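Local coordinates for protein kojibiose phosphorylase (Gut metagenome, PDB 6W0P) that belongs to glycoside hydrolase family 65 and is named a phosphorylase, with a helical central catalytic domain between N-terminal and C-terminal domains rich in beta strands, at residues A[429-434]-A[438-443]; A[493-498]-A[598-603]. All blocks are in the same frame, centred on the assembly; numbering follows the deposited sequence.

Contact 1: residues A[429-434]-A[438-443]; sequences HYMKIY and KFMQNY
M431 and M440 mark the nearest backbone approach of two helical segments, with their CA atoms 8.0 Å apart. The N-to-C directions of 429-434 and 438-443 differ by 147°, and the segment axes come no closer than 11.2 Å. With three residues between the segments, this is the turn end of an antiparallel helical hairpin, of the kind that builds the family 65 (alpha/alpha)6 barrel, and side chains make the contact. Y430 and F439 form a T-shaped pair: the edge of Y430 is directed toward the face of F439, the centroids are 5.2 Å apart and the planes stand at 80°. In Y430, CG is trans to the backbone N (chi1 177°), which carries the ring out toward the partner helix and brings its CE2 to 3.8 Å from F439 CD2. The sulfur of M431 lies near the plane of the F439 ring, at its edge, with SD 4.2 Å from CD2. The two methionines interlock through bent chains: CG of M431 meets CE of M440 at 3.5 Å, while the M431 methyl CE rests 3.9 Å from M440 CB. No hydrogen bond crosses the contact. The Y430 hydroxyl is bonded instead to D436 in the turn and to Q365, and D436 also accepts the F439 backbone N-H. Helix 365-376 covers Y430 and F439 through I372, whereas Y499 of helix 487-504 packs on both methionines.

Contact 2: residues A[493-498]-A[598-603]; sequences AKKCFQ and MEEFSQ
A salt bridge between K495 and E600 spans two backbones that stay well apart: the nearest CA atoms, those of K495 and E600 themselves, are 12.3 Å from each other. Just before the second segment, Y597 offers K495 a cation-pi partner. The segment itself begins with a 3-10 turn at 598-600, closed by a bond from F601 N to M598 O. Next in sequence, E599 does not touch 493-498; its OE2 is 6.4 Å from K495 NZ, near enough that its opposite charge may add to the field around the ammonium group. E600 makes the contact. It is deposited in two conformers, and the bonds given here hold for one of them and are uncertain for the other. In this conformer its chain runs extended beyond CG toward the helix, while K495 comes from the opposite direction. K495 NZ donates to E600 OE1 at 2.8 Å, approaching on the syn side and 26° out of the carboxylate plane. A second, weak bond reaches E600 OE2 at 3.1 Å, making the grip two-pronged but uneven. The lysine bends at chi2 (-67°) and is otherwise stretched, which places its CE 3.4 Å from E600 OE1. After F601, S602 sits at the N-cap of helix 603-613: its side chain caps a backbone N beyond the segment, and its own N bonds to Q605 OE1, as in a capping box. The pair buries little area, 73 Å² in all, a small surface contact joining helix 487-504 to the loop before helix 603-613. F424 of helix 418-434 packs beside K495, and Y428 of the same helix touches E599.

Contact 1 is core and contact 2 is surface: all four touching residues of the first are buried, whereas neither partner in the second is. Their chemistry follows this placement, with aromatic rings and thioethers closing the turn end of a helical hairpin, against a charged pair joining regions about 100 residues apart in sequence. Both lie within the family 65 central catalytic range, their centres about 19 Å apart, and they share elements. Helix 487-504, which supplies K495, also covers the methionines of contact 1, and helix 418-434 touches K495 and E599, one residue on each segment of contact 2. A long, weak ion pair, K432 NZ to E599 OE2 at 3.6 Å, connects 429-434 directly to 598-603.

Contact 1: residues A[429-434]-A[438-443]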
ATOM      1  N   HIS A 429       5.749  34.413   4.832  1.00 31.55           N
ATOM      2  CA  HIS A 429       5.502  34.794   6.246  1.00 30.60           C
ATOM      3  C   HIS A 429       6.756  35.477   6.806  1.00 30.39           C
ATOM      4  O   HIS A 429       6.641  36.525   7.465  1.00 29.52           O
ATOM      5  CB  HIS A 429       5.037  33.568   7.050  1.00 29.81           C
ATOM      6  CG  HIS A 429       4.247  33.904   8.266  1.00 29.20           C
ATOM      7  ND1 HIS A 429       3.785  32.931   9.131  1.00 29.01           N
ATOM      8  CD2 HIS A 429       3.899  35.091   8.796  1.00 29.30           C
ATOM      9  CE1 HIS A 429       3.144  33.520  10.128  1.00 29.73           C
ATOM     10  NE2 HIS A 429       3.206  34.849   9.954  1.00 29.39           N
ATOM     11  N   TYR A 430       7.923  34.927   6.491  1.00 30.72           N
ATOM     12  CA  TYR A 430       9.236  35.435   6.942  1.00 31.04           C
ATOM     13  C   TYR A 430       9.448  36.868   6.427  1.00 32.53           C
ATOM     14  O   TYR A 430       9.867  37.765   7.205  1.00 31.65           O
ATOM     15  CB  TYR A 430      10.351  34.525   6.432  1.00 30.63           C
ATOM     16  CG  TYR A 430      11.713  35.030   6.806  1.00 30.71           C
ATOM     17  CD1 TYR A 430      12.086  35.063   8.135  1.00 30.38           C
ATOM     18  CD2 TYR A 430      12.607  35.511   5.859  1.00 30.60           C
ATOM     19  CE1 TYR A 430      13.325  35.543   8.526  1.00 30.45           C
ATOM     20  CE2 TYR A 430      13.854  35.984   6.232  1.00 30.83           C
ATOM     21  CZ  TYR A 430      14.206  36.014   7.574  1.00 30.75           C
ATOM     22  OH  TYR A 430      15.408  36.480   8.001  1.00 30.60           O
ATOM     23  N   MET A 431       9.201  37.065   5.128  1.00 33.78           N
ATOM     24  CA  MET A 431       9.375  38.375   4.460  1.00 35.56           C
ATOM     25  C   MET A 431       8.329  39.337   5.037  1.00 36.76           C
ATOM     26  O   MET A 431       8.647  40.525   5.193  1.00 36.62           O
ATOM     27  CB  MET A 431       9.229  38.248   2.937  1.00 35.38           C
ATOM     28  CG  MET A 431      10.347  37.421   2.313  1.00 35.42           C
ATOM     29  SD  MET A 431      12.003  38.179   2.518  1.00 36.45           S
ATOM     30  CE  MET A 431      11.762  39.667   1.545  1.00 35.81           C
ATOM     31  N   LYS A 432       7.150  38.834   5.398  1.00 37.01           N
ATOM     32  CA  LYS A 432       6.069  39.690   5.927  1.00 39.34           C
ATOM     33  C   LYS A 432       6.460  40.218   7.318  1.00 38.47           C
ATOM     34  O   LYS A 432       6.082  41.336   7.631  1.00 38.01           O
ATOM     35  CB  LYS A 432       4.748  38.923   5.948  1.00 41.61           C
ATOM     36  CG  LYS A 432       3.571  39.735   6.463  1.00 44.54           C
ATOM     37  CD  LYS A 432       2.449  38.881   6.981  1.00 47.99           C
ATOM     38  CE  LYS A 432       1.291  38.717   6.018  1.00 51.55           C
ATOM     39  NZ  LYS A 432       0.190  37.956   6.667  1.00 54.26           N
ATOM     40  N   ILE A 433       7.217  39.461   8.112  1.00 36.55           N
ATOM     41  CA  ILE A 433       7.645  39.910   9.467  1.00 36.51           C
ATOM     42  C   ILE A 433       8.946  40.723   9.369  1.00 36.61           C
ATOM     43  O   ILE A 433       9.067  41.689  10.129  1.00 36.85           O
ATOM     44  CB  ILE A 433       7.772  38.708  10.425  1.00 35.94           C
ATOM     45  CG1 ILE A 433       6.480  37.889  10.509  1.00 35.77           C
ATOM     46  CG2 ILE A 433       8.232  39.169  11.795  1.00 36.32           C
ATOM     47  CD1 ILE A 433       5.246  38.695  10.882  1.00 36.70           C
ATOM     48  N   TYR A 434       9.879  40.369   8.481  1.00 37.01           N
ATOM     49  CA  TYR A 434      11.270  40.905   8.489  1.00 37.85           C
ATOM     50  C   TYR A 434      11.698  41.601   7.194  1.00 39.42           C
ATOM     51  O   TYR A 434      12.782  42.229   7.198  1.00 40.85           O
ATOM     52  CB  TYR A 434      12.242  39.764   8.740  1.00 36.42           C
ATOM     53  CG  TYR A 434      12.165  39.286  10.158  1.00 35.45           C
ATOM     54  CD1 TYR A 434      12.628  40.087  11.187  1.00 34.99           C
ATOM     55  CD2 TYR A 434      11.605  38.057  10.470  1.00 34.58           C
ATOM     56  CE1 TYR A 434      12.573  39.651  12.499  1.00 35.09           C
ATOM     57  CE2 TYR A 434      11.546  37.610  11.774  1.00 33.85           C
ATOM     58  CZ  TYR A 434      12.034  38.411  12.788  1.00 34.13           C
ATOM     59  OH  TYR A 434      11.981  37.989  14.074  1.00 33.23           O
ATOM     60  N   LYS A 438      18.148  40.548   1.496  1.00 46.54           N
ATOM     61  CA  LYS A 438      19.335  39.689   1.243  1.00 48.85           C
ATOM     62  C   LYS A 438      18.955  38.203   1.238  1.00 46.54           C
ATOM     63  O   LYS A 438      19.451  37.474   0.373  1.00 46.15           O
ATOM     64  CB  LYS A 438      20.424  39.964   2.279  1.00 52.16           C
ATOM     65  CG  LYS A 438      21.030  41.355   2.181  1.00 57.55           C
ATOM     66  CD  LYS A 438      22.535  41.400   2.403  1.00 61.56           C
ATOM     67  CE  LYS A 438      23.124  42.782   2.166  1.00 64.81           C
ATOM     68  NZ  LYS A 438      24.159  42.771   1.100  1.00 66.84           N
ATOM     69  N   PHE A 439      18.135  37.754   2.191  1.00 45.35           N
ATOM     70  CA  PHE A 439      17.597  36.377   2.202  1.00 42.99           C
ATOM     71  C   PHE A 439      16.886  36.110   0.866  1.00 43.35           C
ATOM     72  O   PHE A 439      17.159  35.058   0.263  1.00 43.77           O
ATOM     73  CB  PHE A 439      16.630  36.125   3.359  1.00 42.33           C
ATOM     74  CG  PHE A 439      15.882  34.841   3.144  1.00 40.77           C
ATOM     75  CD1 PHE A 439      16.527  33.624   3.300  1.00 40.04           C
ATOM     76  CD2 PHE A 439      14.590  34.851   2.648  1.00 40.13           C
ATOM     77  CE1 PHE A 439      15.869  32.438   3.023  1.00 39.83           C
ATOM     78  CE2 PHE A 439      13.933  33.660   2.383  1.00 40.34           C
ATOM     79  CZ  PHE A 439      14.574  32.456   2.562  1.00 39.51           C
ATOM     80  N   MET A 440      16.002  37.010   0.418  1.00 42.40           N
ATOM     81  CA  MET A 440      15.193  36.772  -0.804  1.00 43.21           C
ATOM     82  C   MET A 440      16.143  36.696  -2.016  1.00 44.10           C
ATOM     83  O   MET A 440      16.096  35.682  -2.740  1.00 43.63           O
ATOM     84  CB  MET A 440      14.120  37.851  -0.993  1.00 43.53           C
ATOM     85  CG  MET A 440      13.238  37.666  -2.221  1.00 44.88           C
ATOM     86  SD  MET A 440      12.258  36.126  -2.235  1.00 45.81           S
ATOM     87  CE  MET A 440      10.986  36.518  -1.036  1.00 44.98           C
ATOM     88  N   GLN A 441      17.032  37.676  -2.191  1.00 44.54           N
ATOM     89  CA  GLN A 441      17.995  37.715  -3.329  1.00 45.47           C
ATOM     90  C   GLN A 441      18.857  36.446  -3.323  1.00 44.21           C
ATOM     91  O   GLN A 441      18.914  35.770  -4.345  1.00 43.95           O
ATOM     92  CB  GLN A 441      18.879  38.964  -3.247  1.00 46.87           C
ATOM     93  CG  GLN A 441      19.825  39.146  -4.435  1.00 48.71           C
ATOM     94  CD  GLN A 441      19.110  39.225  -5.767  1.00 49.11           C
ATOM     95  OE1 GLN A 441      18.404  40.191  -6.074  1.00 50.07           O
ATOM     96  NE2 GLN A 441      19.288  38.193  -6.574  1.00 48.74           N
ATOM     97  N   ASN A 442      19.506  36.128  -2.207  1.00 44.39           N
ATOM     98  CA  ASN A 442      20.553  35.069  -2.162  1.00 45.40           C
ATOM     99  C   ASN A 442      19.916  33.663  -2.167  1.00 44.38           C
ATOM    100  O   ASN A 442      20.599  32.739  -2.632  1.00 43.72           O
ATOM    101  CB  ASN A 442      21.500  35.277  -0.977  1.00 45.78           C
ATOM    102  CG  ASN A 442      22.267  36.579  -1.043  1.00 46.01           C
ATOM    103  OD1 ASN A 442      22.251  37.250  -2.068  1.00 49.90           O
ATOM    104  ND2 ASN A 442      22.965  36.926   0.024  1.00 44.58           N
ATOM    105  N   TYR A 443      18.661  33.507  -1.706  1.00 44.06           N
ATOM    106  CA  TYR A 443      18.029  32.182  -1.436  1.00 43.88           C
ATOM    107  C   TYR A 443      16.559  32.121  -1.877  1.00 42.49           C
ATOM    108  O   TYR A 443      16.187  31.195  -2.602  1.00 41.09           O
ATOM    109  CB  TYR A 443      18.165  31.846   0.047  1.00 44.35           C
ATOM    110  CG  TYR A 443      19.590  31.842   0.525  1.00 46.23           C
ATOM    111  CD1 TYR A 443      20.485  30.900   0.047  1.00 47.26           C
ATOM    112  CD2 TYR A 443      20.062  32.806   1.402  1.00 47.44           C
ATOM    113  CE1 TYR A 443      21.810  30.893   0.447  1.00 47.73           C
ATOM    114  CE2 TYR A 443      21.382  32.805   1.823  1.00 48.32           C
ATOM    115  CZ  TYR A 443      22.258  31.846   1.342  1.00 48.65           C
ATOM    116  OH  TYR A 443      23.560  31.818   1.749  1.00 49.56           O
TER

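Contact 2: residues A[493-498]-A[598-603]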
ATOM      1  N   ALA A 493      -1.233  27.027  -4.238  1.00 31.39           N
ATOM      2  CA  ALA A 493      -0.443  27.024  -5.489  1.00 32.15           C
ATOM      3  C   ALA A 493      -0.591  28.383  -6.190  1.00 33.70           C
ATOM      4  O   ALA A 493       0.431  28.994  -6.594  1.00 34.13           O
ATOM      5  CB  ALA A 493      -0.890  25.895  -6.388  1.00 31.85           C
ATOM      6  N   LYS A 494      -1.832  28.839  -6.354  1.00 35.10           N
ATOM      7  CA  LYS A 494      -2.147  30.166  -6.940  1.00 35.81           C
ATOM      8  C   LYS A 494      -1.453  31.253  -6.109  1.00 35.42           C
ATOM      9  O   LYS A 494      -0.829  32.138  -6.732  1.00 35.56           O
ATOM     10  CB  LYS A 494      -3.655  30.363  -7.028  1.00 37.37           C
ATOM     11  CG  LYS A 494      -4.080  31.620  -7.769  1.00 39.91           C
ATOM     12  CD  LYS A 494      -5.584  31.821  -7.899  1.00 40.57           C
ATOM     13  CE  LYS A 494      -5.903  33.123  -8.612  1.00 42.35           C
ATOM     14  NZ  LYS A 494      -7.257  33.089  -9.209  1.00 43.67           N
ATOM     15  N   LYS A 495      -1.456  31.146  -4.772  1.00 34.68           N
ATOM     16  CA  LYS A 495      -0.745  32.122  -3.904  1.00 35.24           C
ATOM     17  C   LYS A 495       0.761  32.059  -4.175  1.00 35.35           C
ATOM     18  O   LYS A 495       1.401  33.118  -4.170  1.00 36.08           O
ATOM     19  CB  LYS A 495      -1.026  31.903  -2.417  1.00 35.77           C
ATOM     20  CG  LYS A 495      -2.385  32.386  -1.937  1.00 36.22           C
ATOM     21  CD  LYS A 495      -2.538  33.895  -1.982  1.00 37.37           C
ATOM     22  CE  LYS A 495      -3.651  34.381  -1.086  1.00 37.56           C
ATOM     23  NZ  LYS A 495      -3.917  35.824  -1.284  1.00 38.76           N
ATOM     24  N   CYS A 496       1.323  30.876  -4.386  1.00 35.13           N
ATOM     25  CA  CYS A 496       2.757  30.736  -4.736  1.00 35.80           C
ATOM     26  C   CYS A 496       3.037  31.484  -6.051  1.00 36.61           C
ATOM     27  O   CYS A 496       3.989  32.286  -6.097  1.00 36.79           O
ATOM     28  CB  CYS A 496       3.175  29.284  -4.882  1.00 35.39           C
ATOM     29  SG  CYS A 496       4.979  29.140  -4.968  1.00 35.68           S
ATOM     30  N   PHE A 497       2.202  31.277  -7.069  1.00 36.57           N
ATOM     31  CA  PHE A 497       2.409  31.847  -8.424  1.00 36.64           C
ATOM     32  C   PHE A 497       2.388  33.372  -8.336  1.00 37.27           C
ATOM     33  O   PHE A 497       3.270  34.006  -8.921  1.00 37.18           O
ATOM     34  CB  PHE A 497       1.352  31.343  -9.410  1.00 36.15           C
ATOM     35  CG  PHE A 497       1.419  29.867  -9.702  1.00 35.42           C
ATOM     36  CD1 PHE A 497       2.604  29.172  -9.571  1.00 34.71           C
ATOM     37  CD2 PHE A 497       0.287  29.185 -10.115  1.00 35.55           C
ATOM     38  CE1 PHE A 497       2.657  27.815  -9.823  1.00 35.43           C
ATOM     39  CE2 PHE A 497       0.341  27.827 -10.373  1.00 36.07           C
ATOM     40  CZ  PHE A 497       1.534  27.146 -10.246  1.00 35.83           C
ATOM     41  N   GLN A 498       1.416  33.929  -7.611  1.00 38.03           N
ATOM     42  CA  GLN A 498       1.219  35.397  -7.522  1.00 38.66           C
ATOM     43  C   GLN A 498       2.361  36.019  -6.711  1.00 39.33           C
ATOM     44  O   GLN A 498       2.835  37.090  -7.107  1.00 39.77           O
ATOM     45  CB  GLN A 498      -0.152  35.714  -6.952  1.00 39.17           C
ATOM     46  CG  GLN A 498      -1.284  35.298  -7.878  1.00 39.43           C
ATOM     47  CD  GLN A 498      -2.619  35.496  -7.207  1.00 39.98           C
ATOM     48  OE1 GLN A 498      -2.735  35.382  -5.988  1.00 39.76           O
ATOM     49  NE2 GLN A 498      -3.637  35.795  -8.004  1.00 39.65           N
ATOM     50  N   MET A 598      -6.111  34.756   7.032  1.00 32.01           N
ATOM     51  CA  MET A 598      -7.279  35.255   7.819  0.50 32.82           C
ATOM     52  C   MET A 598      -7.556  36.729   7.473  1.00 34.02           C
ATOM     53  O   MET A 598      -8.737  37.130   7.481  1.00 33.98           O
ATOM     54  CB  MET A 598      -7.037  35.112   9.329  0.50 32.45           C
ATOM     55  CG  MET A 598      -5.819  35.881   9.849  0.50 32.61           C
ATOM     56  SD  MET A 598      -5.589  35.809  11.651  0.50 32.81           S
ATOM     57  CE  MET A 598      -5.660  34.040  11.945  0.50 32.59           C
ATOM     58  N   GLU A 599      -6.509  37.504   7.155  1.00 36.14           N
ATOM     59  CA  GLU A 599      -6.630  38.967   6.879  1.00 37.91           C
ATOM     60  C   GLU A 599      -7.486  39.235   5.629  1.00 37.66           C
ATOM     61  O   GLU A 599      -8.034  40.326   5.548  1.00 37.78           O
ATOM     62  CB  GLU A 599      -5.259  39.658   6.801  1.00 40.55           C
ATOM     63  CG  GLU A 599      -4.467  39.438   5.509  1.00 42.38           C
ATOM     64  CD  GLU A 599      -3.529  38.243   5.530  1.00 45.12           C
ATOM     65  OE1 GLU A 599      -3.643  37.399   6.484  1.00 46.84           O
ATOM     66  OE2 GLU A 599      -2.698  38.129   4.592  1.00 48.42           O
ATOM     67  N   GLU A 600      -7.634  38.294   4.693  1.00 36.95           N
ATOM     68  CA  GLU A 600      -8.350  38.505   3.403  0.50 36.77           C
ATOM     69  C   GLU A 600      -9.818  38.071   3.491  1.00 36.20           C
ATOM     70  O   GLU A 600     -10.563  38.317   2.514  1.00 36.20           O
ATOM     71  CB  GLU A 600      -7.676  37.709   2.289  0.50 37.19           C
ATOM     72  CG  GLU A 600      -6.383  38.343   1.827  0.50 37.58           C
ATOM     73  CD  GLU A 600      -5.420  37.385   1.163  0.50 37.38           C
ATOM     74  OE1 GLU A 600      -5.882  36.340   0.637  0.50 37.45           O
ATOM     75  OE2 GLU A 600      -4.210  37.691   1.185  0.50 37.16           O
ATOM     76  N   PHE A 601     -10.233  37.434   4.587  1.00 34.60           N
ATOM     77  CA  PHE A 601     -11.597  36.865   4.639  1.00 34.27           C
ATOM     78  C   PHE A 601     -12.434  37.649   5.638  1.00 34.22           C
ATOM     79  O   PHE A 601     -11.955  37.925   6.732  1.00 34.33           O
ATOM     80  CB  PHE A 601     -11.555  35.368   4.915  1.00 34.09           C
ATOM     81  CG  PHE A 601     -10.903  34.593   3.797  1.00 34.17           C
ATOM     82  CD1 PHE A 601     -11.513  34.492   2.553  1.00 34.33           C
ATOM     83  CD2 PHE A 601      -9.672  33.990   3.983  1.00 33.76           C
ATOM     84  CE1 PHE A 601     -10.909  33.794   1.516  1.00 33.96           C
ATOM     85  CE2 PHE A 601      -9.064  33.298   2.947  1.00 33.71           C
ATOM     86  CZ  PHE A 601      -9.688  33.198   1.722  1.00 33.87           C
ATOM     87  N   SER A 602     -13.661  37.984   5.245  1.00 34.88           N
ATOM     88  CA  SER A 602     -14.606  38.770   6.071  1.00 35.40           C
ATOM     89  C   SER A 602     -15.106  37.882   7.207  1.00 36.78           C
ATOM     90  O   SER A 602     -14.917  36.628   7.120  1.00 36.60           O
ATOM     91  CB  SER A 602     -15.731  39.283   5.224  1.00 35.71           C
ATOM     92  OG  SER A 602     -16.541  38.226   4.738  1.00 35.32           O
ATOM     93  N   GLN A 603     -15.721  38.493   8.217  1.00 37.40           N
ATOM     94  CA  GLN A 603     -16.450  37.800   9.303  1.00 39.07           C
ATOM     95  C   GLN A 603     -17.402  36.767   8.702  1.00 38.64           C
ATOM     96  O   GLN A 603     -17.519  35.659   9.271  1.00 38.12           O
ATOM     97  CB  GLN A 603     -17.272  38.780  10.141  1.00 41.57           C
ATOM     98  CG  GLN A 603     -16.408  39.720  10.958  1.00 44.18           C
ATOM     99  CD  GLN A 603     -15.572  38.955  11.951  1.00 47.13           C
ATOM    100  OE1 GLN A 603     -16.100  38.281  12.835  1.00 50.39           O
ATOM    101  NE2 GLN A 603     -14.258  39.045  11.801  1.00 47.91           N
TER